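Local coordinates for protein amine oxidase (Emericella nidulans, PDB 3PGB) that probably oxidises primary amines with release of hydrogen peroxide, using a copper ion and a topaquinone cofactor in each subunit, at residues A[239-244]-A[249-254]; A[109-114]-A[365-370]; A[80-85]-A[158-163]; A[347-352]-A[447-452]. All coordinates share one frame; numbering follows the deposited sequence.

Contact 1: A[239-244]-A[249-254]; sequences MFWNMA and DSETLL
Trp241 and Glu251 are brought against each other by two different first torsions. The indole CG of Trp241 stands anti to its own carbonyl carbon (chi1 -55°), while CG of Glu251 points away from its backbone N (chi1 -177°) and starts an extended chain that crosses the indole at about a right angle. The carboxylate thus reaches the root of the tryptophan, with Glu251 OE1 3.8 Å from Trp241 CB. Higher on the ring, Trp241 CE3 lies 3.4 Å from the carbonyl oxygen of Glu251, and CZ3 has Thr252 O at the ring edge. The backbone bond from Asn242 N to Leu254 O measures 2.9 Å and is nearly straight (162°), joining the end of strand 235-242 to the residue just before strand 255-263. Leu254 CB packs on Asn242 CB at 3.8 Å, and Ser250 OG, whose hydrogen bond goes to Asp307, lies close to the methyl of Ala244. The connection between these two adjacent strands of a five-stranded antiparallel sheet contains a short 3-10 segment at 251-253, with Leu254 N bonded to Glu251 O. Trp222, on strand 219-223, stacks on Trp241 and donates its NE1 hydrogen to Glu251 OE1. The other oxygen, Glu251 OE2, accepts from a water at 3.0 Å, and that water in turn accepts from Ala244 N at 3.1 Å. Both carboxylate oxygens are therefore engaged, which fixes the rotation of the group. Because Asp220 OD1 also lies close to OE1, the affinity of Glu251 for a proton may be raised.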
# COMPACT_ATOMS: atom_id res chain seq x y z
N MET A 239 -26.31 25.26 10.63
CA MET A 239 -25.22 26.21 10.79
C MET A 239 -25.23 27.18 9.62
O MET A 239 -25.66 26.83 8.52
CB MET A 239 -23.90 25.44 10.81
CG MET A 239 -22.70 26.23 11.27
SD MET A 239 -21.20 25.31 10.87
CE MET A 239 -20.03 26.09 11.96
N PHE A 240 -24.77 28.40 9.85
CA PHE A 240 -24.53 29.34 8.76
C PHE A 240 -23.18 29.02 8.11
O PHE A 240 -22.22 28.70 8.79
CB PHE A 240 -24.58 30.78 9.26
CG PHE A 240 -25.96 31.28 9.57
CD1 PHE A 240 -26.66 32.05 8.65
CD2 PHE A 240 -26.58 30.96 10.77
CE1 PHE A 240 -27.94 32.50 8.92
CE2 PHE A 240 -27.86 31.40 11.06
CZ PHE A 240 -28.54 32.18 10.13
N TRP A 241 -23.13 29.10 6.77
CA TRP A 241 -21.87 29.00 6.03
C TRP A 241 -21.70 30.23 5.15
O TRP A 241 -22.69 30.83 4.73
CB TRP A 241 -21.86 27.77 5.12
CG TRP A 241 -22.13 26.47 5.81
CD1 TRP A 241 -23.33 26.04 6.29
CD2 TRP A 241 -21.19 25.43 6.05
NE1 TRP A 241 -23.19 24.78 6.84
CE2 TRP A 241 -21.89 24.39 6.70
CE3 TRP A 241 -19.83 25.27 5.79
CZ2 TRP A 241 -21.26 23.20 7.09
CZ3 TRP A 241 -19.20 24.09 6.17
CH2 TRP A 241 -19.92 23.08 6.82
N ASN A 242 -20.45 30.59 4.87
CA ASN A 242 -20.16 31.59 3.83
C ASN A 242 -20.23 30.96 2.45
O ASN A 242 -19.90 29.79 2.27
CB ASN A 242 -18.77 32.23 4.04
CG ASN A 242 -18.85 33.71 4.41
OD1 ASN A 242 -19.81 34.40 4.06
ND2 ASN A 242 -17.82 34.20 5.10
N MET A 243 -20.67 31.74 1.47
CA MET A 243 -20.77 31.26 0.10
C MET A 243 -19.43 31.41 -0.61
O MET A 243 -18.66 32.34 -0.34
CB MET A 243 -21.88 32.00 -0.65
CG MET A 243 -23.28 31.51 -0.30
SD MET A 243 -24.62 32.22 -1.28
CE MET A 243 -24.30 31.51 -2.90
N ALA A 244 -19.16 30.48 -1.52
CA ALA A 244 -17.94 30.52 -2.33
C ALA A 244 -18.13 31.51 -3.45
O ALA A 244 -19.25 31.85 -3.82
CB ALA A 244 -17.64 29.14 -2.91
N ASP A 249 -16.05 25.69 -5.89
CA ASP A 249 -16.86 24.76 -5.09
C ASP A 249 -16.30 24.60 -3.67
O ASP A 249 -16.13 23.49 -3.17
CB ASP A 249 -16.94 23.39 -5.80
CG ASP A 249 -18.14 22.57 -5.35
OD1 ASP A 249 -19.23 23.13 -5.16
OD2 ASP A 249 -17.98 21.34 -5.21
N SER A 250 -16.06 25.73 -3.01
CA SER A 250 -15.29 25.74 -1.77
C SER A 250 -16.11 26.00 -0.49
O SER A 250 -15.53 26.27 0.56
CB SER A 250 -14.19 26.79 -1.89
OG SER A 250 -14.74 28.09 -2.04
N GLU A 251 -17.44 25.90 -0.56
CA GLU A 251 -18.29 26.27 0.58
C GLU A 251 -18.04 25.42 1.82
O GLU A 251 -18.07 25.94 2.94
CB GLU A 251 -19.77 26.21 0.21
CG GLU A 251 -20.68 26.68 1.36
CD GLU A 251 -22.13 26.84 0.95
OE1 GLU A 251 -23.01 26.42 1.73
OE2 GLU A 251 -22.39 27.38 -0.15
N THR A 252 -17.78 24.13 1.63
CA THR A 252 -17.53 23.24 2.76
C THR A 252 -16.26 23.60 3.55
O THR A 252 -16.03 23.05 4.61
CB THR A 252 -17.48 21.74 2.34
OG1 THR A 252 -16.28 21.46 1.61
CG2 THR A 252 -18.70 21.36 1.50
N LEU A 253 -15.45 24.52 3.03
CA LEU A 253 -14.34 25.13 3.78
C LEU A 253 -14.69 26.46 4.47
O LEU A 253 -13.80 27.12 4.99
CB LEU A 253 -13.14 25.40 2.85
CG LEU A 253 -12.50 24.19 2.16
CD1 LEU A 253 -11.28 24.64 1.38
CD2 LEU A 253 -12.15 23.10 3.17
N LEU A 254 -15.96 26.84 4.48
CA LEU A 254 -16.37 28.17 4.96
C LEU A 254 -17.44 28.18 6.07
O LEU A 254 -18.40 28.94 5.99
CB LEU A 254 -16.87 29.00 3.76
CG LEU A 254 -15.93 29.07 2.55
CD1 LEU A 254 -16.59 29.84 1.41
CD2 LEU A 254 -14.58 29.70 2.93
O HOH W 1 -21.07 28.31 -2.72

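Contact 2: A[109-114]-A[365-370]; sequences LHRPNK and SLFDIK
Ser365 opens the contact by setting its CB 4.1 Å from NH2 of Arg111, a loose approach in which the hydroxyl takes no part; Ser365 OG makes a weak hydrogen bond to Leu380 O instead. Leu366 packs on Tyr490 and Phe492 of strand 486-492, and Phe367 meets the arginine. With its CG anti to the carbonyl carbon (chi1 -74°), the phenyl ring reaches out to the extended arginine chain, and Phe367 CZ touches Arg111 CD at 3.9 Å. Farther along, Phe367 CE1 lies over the middle of one guanidinium face, 4.2 Å from Arg111 CZ. The two planes are 74° apart, so the groups do not stack in parallel. At Asp368 the chain turns a corner, and its carboxylate forms a salt bridge with Arg375. The contact thus joins the chain just after strand 102-110 to strand 363-371 of the enzyme domain. Strand 352-359 flanks it, with Asn359 against Arg111 and Ala357 against Phe367, while Trp68 stacks on the phenylalanine ring. Nearby, helix 114-122 begins with Lys114, which forms salt bridges with Asp541, Asp543 and Asp687 of a calcium site.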
# COMPACT_ATOMS: atom_id res chain seq x y z
N LEU A 109 -33.21 -1.99 -12.97
CA LEU A 109 -33.32 -3.43 -13.07
C LEU A 109 -33.26 -4.01 -11.67
O LEU A 109 -32.36 -3.68 -10.90
CB LEU A 109 -32.18 -4.02 -13.91
CG LEU A 109 -32.17 -5.55 -14.05
CD1 LEU A 109 -33.34 -6.02 -14.90
CD2 LEU A 109 -30.85 -6.05 -14.63
N HIS A 110 -34.22 -4.86 -11.35
CA HIS A 110 -34.10 -5.67 -10.16
C HIS A 110 -33.11 -6.76 -10.51
O HIS A 110 -33.34 -7.50 -11.46
CB HIS A 110 -35.44 -6.27 -9.77
CG HIS A 110 -35.36 -7.23 -8.62
ND1 HIS A 110 -35.26 -6.82 -7.31
CD2 HIS A 110 -35.35 -8.58 -8.59
CE1 HIS A 110 -35.20 -7.87 -6.52
NE2 HIS A 110 -35.25 -8.96 -7.28
N ARG A 111 -32.01 -6.85 -9.77
CA ARG A 111 -31.02 -7.89 -10.03
C ARG A 111 -31.56 -9.25 -9.67
O ARG A 111 -32.17 -9.42 -8.61
CB ARG A 111 -29.72 -7.62 -9.28
CG ARG A 111 -28.81 -6.66 -10.00
CD ARG A 111 -27.70 -6.16 -9.10
NE ARG A 111 -27.01 -5.02 -9.70
CZ ARG A 111 -26.13 -4.25 -9.07
NH1 ARG A 111 -25.79 -4.50 -7.81
NH2 ARG A 111 -25.57 -3.23 -9.70
N PRO A 112 -31.37 -10.24 -10.56
CA PRO A 112 -31.92 -11.56 -10.29
C PRO A 112 -31.20 -12.25 -9.14
O PRO A 112 -30.03 -11.96 -8.87
CB PRO A 112 -31.70 -12.31 -11.61
CG PRO A 112 -30.57 -11.63 -12.25
CD PRO A 112 -30.64 -10.19 -11.83
N ASN A 113 -31.92 -13.14 -8.47
CA ASN A 113 -31.36 -13.93 -7.40
C ASN A 113 -30.21 -14.80 -7.91
O ASN A 113 -30.23 -15.24 -9.07
CB ASN A 113 -32.45 -14.81 -6.77
CG ASN A 113 -33.51 -13.99 -6.04
OD1 ASN A 113 -33.25 -12.87 -5.59
ND2 ASN A 113 -34.72 -14.55 -5.92
N LYS A 114 -29.22 -15.04 -7.06
CA LYS A 114 -28.08 -15.89 -7.43
C LYS A 114 -28.54 -17.29 -7.83
O LYS A 114 -27.98 -17.91 -8.73
CB LYS A 114 -27.09 -15.96 -6.27
CG LYS A 114 -25.79 -16.69 -6.57
CD LYS A 114 -24.90 -16.75 -5.33
CE LYS A 114 -23.68 -17.61 -5.56
NZ LYS A 114 -22.65 -17.39 -4.50
N SER A 365 -20.16 -2.29 -10.14
CA SER A 365 -20.16 -3.61 -9.52
C SER A 365 -19.65 -4.62 -10.54
O SER A 365 -19.81 -4.41 -11.75
CB SER A 365 -21.58 -3.95 -9.09
OG SER A 365 -21.58 -5.04 -8.19
N LEU A 366 -19.03 -5.69 -10.07
CA LEU A 366 -18.52 -6.76 -10.93
C LEU A 366 -19.22 -8.08 -10.62
O LEU A 366 -19.46 -8.39 -9.45
CB LEU A 366 -17.01 -6.94 -10.76
CG LEU A 366 -16.09 -5.87 -11.36
CD1 LEU A 366 -16.30 -4.53 -10.68
CD2 LEU A 366 -14.63 -6.30 -11.25
N PHE A 367 -19.53 -8.85 -11.66
CA PHE A 367 -20.18 -10.15 -11.50
C PHE A 367 -19.45 -11.24 -12.28
O PHE A 367 -18.82 -10.97 -13.30
CB PHE A 367 -21.63 -10.08 -11.98
CG PHE A 367 -22.55 -9.36 -11.04
CD1 PHE A 367 -22.76 -8.00 -11.16
CD2 PHE A 367 -23.21 -10.05 -10.04
CE1 PHE A 367 -23.61 -7.34 -10.28
CE2 PHE A 367 -24.06 -9.40 -9.16
CZ PHE A 367 -24.26 -8.05 -9.28
N ASP A 368 -19.56 -12.46 -11.80
CA ASP A 368 -19.00 -13.63 -12.46
C ASP A 368 -17.54 -13.42 -12.84
O ASP A 368 -17.14 -13.67 -13.97
CB ASP A 368 -19.85 -13.99 -13.69
CG ASP A 368 -19.58 -15.41 -14.22
OD1 ASP A 368 -19.92 -15.65 -15.40
OD2 ASP A 368 -19.06 -16.27 -13.48
N ILE A 369 -16.74 -12.96 -11.88
CA ILE A 369 -15.31 -12.80 -12.07
C ILE A 369 -14.69 -14.20 -12.14
O ILE A 369 -14.75 -14.94 -11.16
CB ILE A 369 -14.64 -11.98 -10.92
CG1 ILE A 369 -15.20 -10.55 -10.88
CG2 ILE A 369 -13.13 -11.94 -11.10
CD1 ILE A 369 -14.61 -9.68 -9.80
N LYS A 370 -14.13 -14.57 -13.29
CA LYS A 370 -13.51 -15.89 -13.47
C LYS A 370 -12.00 -15.78 -13.67
O LYS A 370 -11.51 -14.76 -14.14
CB LYS A 370 -14.14 -16.65 -14.66
CG LYS A 370 -15.67 -16.79 -14.59
CD LYS A 370 -16.27 -17.49 -15.81
CE LYS A 370 -15.92 -18.97 -15.84
NZ LYS A 370 -16.47 -19.70 -17.03

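Contact 3: A[80-85]-A[158-163]; sequences AKWLFG and NATTWE
Trp82 reaches from helix 73-84 to Thr160, and the side-chain conformations at both ends decide how they meet. The indole CG lies opposite the backbone N of Trp82 (chi1 -171°), which carries the ring off the helix and across the loop leading into strand 161-164. Thr160 places its methyl, not its hydroxyl, on the indole: CG2 is over one face, 3.9 Å from the centroid of the five-membered ring of Trp82 and 27° off the normal, a CH-pi contact. Its closest ring atom is Trp82 CE2, at 3.6 Å. The other branch, OG1, is bonded to Pro153 O and Ser157 N, which fixes the rotation of the threonine and with it the position of the methyl. The far end of the indole runs along the backbone of the second segment, where Trp82 CZ2 comes within 3.4 Å of Thr160 O and CH2 lies 3.5 Å from Thr161 C. Trp162 then bounds the six-membered ring. Its CG sits between its backbone N and carbonyl carbon (chi1 78°), and the two tryptophan side chains cross at about a right angle. Trp82 CH2 lies at the edge of the Trp162 ring, near its plane, and touches CB of that residue at 3.8 Å. The indole nitrogen of Trp162 is bonded to Glu88. On the helix side, Leu83 packs against Ile104, Ile107 and Val151. A helix laid over an antiparallel sheet in this way is consistent with the small alpha/beta domains that precede the catalytic domain in copper amine oxidases.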
# COMPACT_ATOMS: atom_id res chain seq x y z
N ALA A 80 -41.83 3.46 -17.03
CA ALA A 80 -42.29 4.79 -16.62
C ALA A 80 -43.73 5.01 -17.09
O ALA A 80 -44.61 5.33 -16.29
CB ALA A 80 -41.38 5.87 -17.18
N LYS A 81 -43.96 4.82 -18.38
CA LYS A 81 -45.29 4.97 -18.98
C LYS A 81 -46.33 4.10 -18.25
O LYS A 81 -47.43 4.56 -17.96
CB LYS A 81 -45.22 4.61 -20.47
CG LYS A 81 -46.53 4.82 -21.25
CD LYS A 81 -47.47 3.62 -21.10
N TRP A 82 -45.96 2.85 -17.97
CA TRP A 82 -46.83 1.90 -17.27
C TRP A 82 -47.21 2.40 -15.88
O TRP A 82 -48.38 2.34 -15.50
CB TRP A 82 -46.12 0.56 -17.14
CG TRP A 82 -46.97 -0.56 -16.64
CD1 TRP A 82 -47.77 -1.37 -17.39
CD2 TRP A 82 -47.07 -1.02 -15.29
NE1 TRP A 82 -48.38 -2.31 -16.59
CE2 TRP A 82 -47.97 -2.11 -15.30
CE3 TRP A 82 -46.51 -0.61 -14.08
CZ2 TRP A 82 -48.31 -2.81 -14.13
CZ3 TRP A 82 -46.85 -1.30 -12.92
CH2 TRP A 82 -47.74 -2.39 -12.96
N LEU A 83 -46.22 2.88 -15.14
CA LEU A 83 -46.43 3.35 -13.77
C LEU A 83 -47.41 4.52 -13.72
O LEU A 83 -48.24 4.59 -12.82
CB LEU A 83 -45.10 3.74 -13.10
CG LEU A 83 -44.21 2.60 -12.61
CD1 LEU A 83 -42.82 3.11 -12.21
CD2 LEU A 83 -44.86 1.88 -11.45
N PHE A 84 -47.32 5.43 -14.69
CA PHE A 84 -48.21 6.59 -14.71
C PHE A 84 -49.63 6.20 -15.10
O PHE A 84 -50.58 6.91 -14.75
CB PHE A 84 -47.67 7.69 -15.63
CG PHE A 84 -46.49 8.43 -15.06
CD1 PHE A 84 -46.64 9.25 -13.96
CD2 PHE A 84 -45.23 8.28 -15.62
CE1 PHE A 84 -45.56 9.91 -13.42
CE2 PHE A 84 -44.14 8.95 -15.08
CZ PHE A 84 -44.31 9.77 -13.98
N GLY A 85 -49.77 5.09 -15.82
CA GLY A 85 -51.07 4.55 -16.18
C GLY A 85 -51.67 3.64 -15.11
O GLY A 85 -52.66 2.97 -15.35
N ASN A 158 -49.62 -6.93 -21.02
CA ASN A 158 -50.82 -7.10 -20.20
C ASN A 158 -50.55 -7.96 -18.96
O ASN A 158 -51.22 -7.81 -17.95
CB ASN A 158 -51.95 -7.72 -21.03
CG ASN A 158 -52.53 -6.75 -22.06
OD1 ASN A 158 -52.40 -5.53 -21.92
ND2 ASN A 158 -53.18 -7.30 -23.09
N ALA A 159 -49.55 -8.84 -19.05
CA ALA A 159 -49.19 -9.71 -17.93
C ALA A 159 -48.45 -8.97 -16.80
O ALA A 159 -48.36 -9.47 -15.68
CB ALA A 159 -48.33 -10.88 -18.43
N THR A 160 -47.92 -7.78 -17.11
CA THR A 160 -47.12 -7.03 -16.15
C THR A 160 -47.93 -6.54 -14.94
O THR A 160 -49.03 -5.99 -15.09
CB THR A 160 -46.41 -5.83 -16.83
OG1 THR A 160 -45.37 -6.32 -17.68
CG2 THR A 160 -45.80 -4.88 -15.80
N THR A 161 -47.36 -6.74 -13.75
CA THR A 161 -47.98 -6.33 -12.49
C THR A 161 -46.98 -5.54 -11.65
O THR A 161 -45.81 -5.42 -12.02
CB THR A 161 -48.42 -7.56 -11.68
OG1 THR A 161 -47.27 -8.30 -11.27
CG2 THR A 161 -49.32 -8.46 -12.50
N TRP A 162 -47.45 -4.99 -10.53
CA TRP A 162 -46.56 -4.47 -9.48
C TRP A 162 -46.94 -5.06 -8.13
O TRP A 162 -48.05 -5.53 -7.94
CB TRP A 162 -46.56 -2.95 -9.42
CG TRP A 162 -47.74 -2.29 -8.75
CD1 TRP A 162 -48.87 -1.83 -9.35
CD2 TRP A 162 -47.86 -1.98 -7.35
NE1 TRP A 162 -49.71 -1.27 -8.41
CE2 TRP A 162 -49.11 -1.34 -7.18
CE3 TRP A 162 -47.05 -2.18 -6.23
CZ2 TRP A 162 -49.57 -0.91 -5.93
CZ3 TRP A 162 -47.50 -1.75 -4.99
CH2 TRP A 162 -48.75 -1.12 -4.85
N GLU A 163 -45.98 -5.07 -7.21
CA GLU A 163 -46.23 -5.50 -5.84
C GLU A 163 -45.17 -4.94 -4.90
O GLU A 163 -44.08 -4.56 -5.35
CB GLU A 163 -46.27 -7.04 -5.74
CG GLU A 163 -44.97 -7.75 -6.13
CD GLU A 163 -45.09 -9.28 -6.11
OE1 GLU A 163 -44.08 -9.95 -5.76
OE2 GLU A 163 -46.17 -9.81 -6.44

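Contact 4: A[347-352]-A[447-452]; sequences VTWMDF and LFEFDA
Val347 meets Leu447 through a single pair of methyls, CG2 on CD1 at 4.0 Å, at the start of a beta hairpin in the large beta-sandwich enzyme domain of the copper amine oxidases. The hairpin joins strands 346-349 and 352-359, and its first strand runs almost parallel to 447-449, with backbones too far apart to pair. Trp349 makes the polar link. Its CG is anti to the backbone N (chi1 171°), which sends the indole across to Glu449, where Trp349 NE1 donates to Glu449 OE2 over 2.8 Å. The bond is nearly straight at 170°. The acceptor lies in the indole plane but is approached on its anti side, 22° out of the carboxylate plane. Arg337 forms a salt bridge with the same oxygen, so two donors hold this buried acid and would probably stabilise its negative charge. Met350, with a positive phi, takes the second position of the type II' turn closed by Trp349 and Phe352, whose backbones are bonded in both directions, Trp349 N to Phe352 O at 2.9 Å and Phe352 N to Trp349 O at 2.8 Å. Phe473 stacks on Trp349, and Pro321 and Pro328 of the second subunit pack on Met350 and Glu449. The methionine chain folds back at chi2: its CG sits over the centre of the indole, and its terminal methyl, CE, ends 3.7 Å from Glu449 OE2.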
# COMPACT_ATOMS: atom_id res chain seq x y z
N VAL A 347 -15.91 -8.11 -20.18
CA VAL A 347 -14.49 -7.85 -20.38
C VAL A 347 -13.70 -9.14 -20.19
O VAL A 347 -13.99 -9.90 -19.26
CB VAL A 347 -13.98 -6.81 -19.37
CG1 VAL A 347 -12.47 -6.59 -19.51
CG2 VAL A 347 -14.75 -5.51 -19.52
N THR A 348 -12.72 -9.38 -21.05
CA THR A 348 -11.71 -10.40 -20.78
C THR A 348 -10.31 -9.81 -20.92
O THR A 348 -10.04 -9.06 -21.85
CB THR A 348 -11.84 -11.67 -21.68
OG1 THR A 348 -11.23 -11.45 -22.96
CG2 THR A 348 -13.31 -12.06 -21.87
N TRP A 349 -9.44 -10.16 -19.98
CA TRP A 349 -8.04 -9.76 -20.02
C TRP A 349 -7.18 -10.95 -19.60
O TRP A 349 -7.27 -11.42 -18.47
CB TRP A 349 -7.79 -8.55 -19.09
CG TRP A 349 -6.33 -8.21 -18.89
CD1 TRP A 349 -5.53 -7.51 -19.74
CD2 TRP A 349 -5.51 -8.55 -17.77
NE1 TRP A 349 -4.26 -7.39 -19.22
CE2 TRP A 349 -4.23 -8.02 -18.01
CE3 TRP A 349 -5.74 -9.24 -16.57
CZ2 TRP A 349 -3.17 -8.17 -17.11
CZ3 TRP A 349 -4.69 -9.40 -15.68
CH2 TRP A 349 -3.43 -8.86 -15.95
N MET A 350 -6.38 -11.45 -20.53
CA MET A 350 -5.47 -12.57 -20.27
C MET A 350 -6.29 -13.75 -19.71
O MET A 350 -7.18 -14.25 -20.40
CB MET A 350 -4.36 -12.11 -19.31
CG MET A 350 -3.61 -10.88 -19.80
SD MET A 350 -2.54 -11.25 -21.20
CE MET A 350 -2.44 -9.64 -21.98
N ASP A 351 -6.02 -14.16 -18.47
CA ASP A 351 -6.74 -15.27 -17.84
C ASP A 351 -8.01 -14.86 -17.10
O ASP A 351 -8.69 -15.72 -16.55
CB ASP A 351 -5.81 -15.98 -16.86
CG ASP A 351 -4.65 -16.68 -17.54
OD1 ASP A 351 -3.79 -17.21 -16.82
OD2 ASP A 351 -4.61 -16.71 -18.78
N PHE A 352 -8.33 -13.56 -17.08
CA PHE A 352 -9.46 -13.03 -16.31
C PHE A 352 -10.64 -12.68 -17.21
O PHE A 352 -10.47 -12.32 -18.37
CB PHE A 352 -9.06 -11.76 -15.57
CG PHE A 352 -8.24 -11.99 -14.34
CD1 PHE A 352 -8.85 -12.27 -13.12
CD2 PHE A 352 -6.86 -11.90 -14.38
CE1 PHE A 352 -8.10 -12.48 -11.98
CE2 PHE A 352 -6.11 -12.11 -13.24
CZ PHE A 352 -6.73 -12.39 -12.04
N LEU A 447 -10.92 1.59 -18.75
CA LEU A 447 -10.28 0.29 -18.73
C LEU A 447 -8.90 0.49 -19.32
O LEU A 447 -8.77 1.14 -20.35
CB LEU A 447 -11.07 -0.70 -19.61
CG LEU A 447 -12.47 -1.11 -19.16
CD1 LEU A 447 -13.16 -1.92 -20.24
CD2 LEU A 447 -12.40 -1.91 -17.86
N PHE A 448 -7.88 -0.06 -18.67
CA PHE A 448 -6.54 0.06 -19.21
C PHE A 448 -5.54 -0.90 -18.60
O PHE A 448 -5.62 -1.26 -17.42
CB PHE A 448 -6.01 1.49 -19.04
CG PHE A 448 -5.95 1.95 -17.62
CD1 PHE A 448 -7.07 2.49 -17.00
CD2 PHE A 448 -4.77 1.84 -16.89
CE1 PHE A 448 -7.02 2.93 -15.68
CE2 PHE A 448 -4.72 2.27 -15.57
CZ PHE A 448 -5.84 2.81 -14.97
N GLU A 449 -4.58 -1.31 -19.43
CA GLU A 449 -3.37 -1.94 -18.95
C GLU A 449 -2.40 -0.88 -18.43
O GLU A 449 -2.43 0.27 -18.87
CB GLU A 449 -2.70 -2.75 -20.06
CG GLU A 449 -3.34 -4.08 -20.33
CD GLU A 449 -2.40 -4.99 -21.10
OE1 GLU A 449 -1.82 -4.51 -22.10
OE2 GLU A 449 -2.23 -6.16 -20.71
N PHE A 450 -1.54 -1.27 -17.51
CA PHE A 450 -0.54 -0.36 -16.96
C PHE A 450 0.69 -1.14 -16.58
O PHE A 450 0.60 -2.12 -15.84
CB PHE A 450 -1.11 0.39 -15.75
CG PHE A 450 -0.30 1.58 -15.33
CD1 PHE A 450 -0.58 2.84 -15.85
CD2 PHE A 450 0.74 1.44 -14.43
CE1 PHE A 450 0.17 3.94 -15.47
CE2 PHE A 450 1.50 2.54 -14.04
CZ PHE A 450 1.21 3.79 -14.56
N ASP A 451 1.84 -0.73 -17.11
CA ASP A 451 3.12 -1.35 -16.77
C ASP A 451 3.61 -0.74 -15.47
O ASP A 451 4.05 0.41 -15.46
CB ASP A 451 4.13 -1.13 -17.89
CG ASP A 451 5.46 -1.83 -17.64
OD1 ASP A 451 6.35 -1.72 -18.51
OD2 ASP A 451 5.62 -2.48 -16.60
N ALA A 452 3.53 -1.50 -14.38
CA ALA A 452 3.90 -1.02 -13.05
C ALA A 452 5.33 -0.54 -13.02
O ALA A 452 6.18 -1.06 -13.75
CB ALA A 452 3.70 -2.11 -12.02

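The four contacts illustrate how chemistry follows position in a fold. Contacts 2 and 4 are buried and bring in the enzyme domain, whereas contacts 1 and 3 are partly buried in smaller sheets. Contacts 2 and 4 share a neighbourhood: strand 352-359 pairs with a strand of each, and Lys370 O of one touches Phe352 CD1 of the other at 3.8 Å. Contacts 2 and 3 do not touch but are related through strand 102-110, which leads into one and packs against the helix of the other. Direct hydrogen bonds join the segments in contact 1, between backbones, and in contact 4, between side chains; contacts 2 and 3 depend on aromatic rings. Contact 1 stands apart, its centre at least 40 Å from the others.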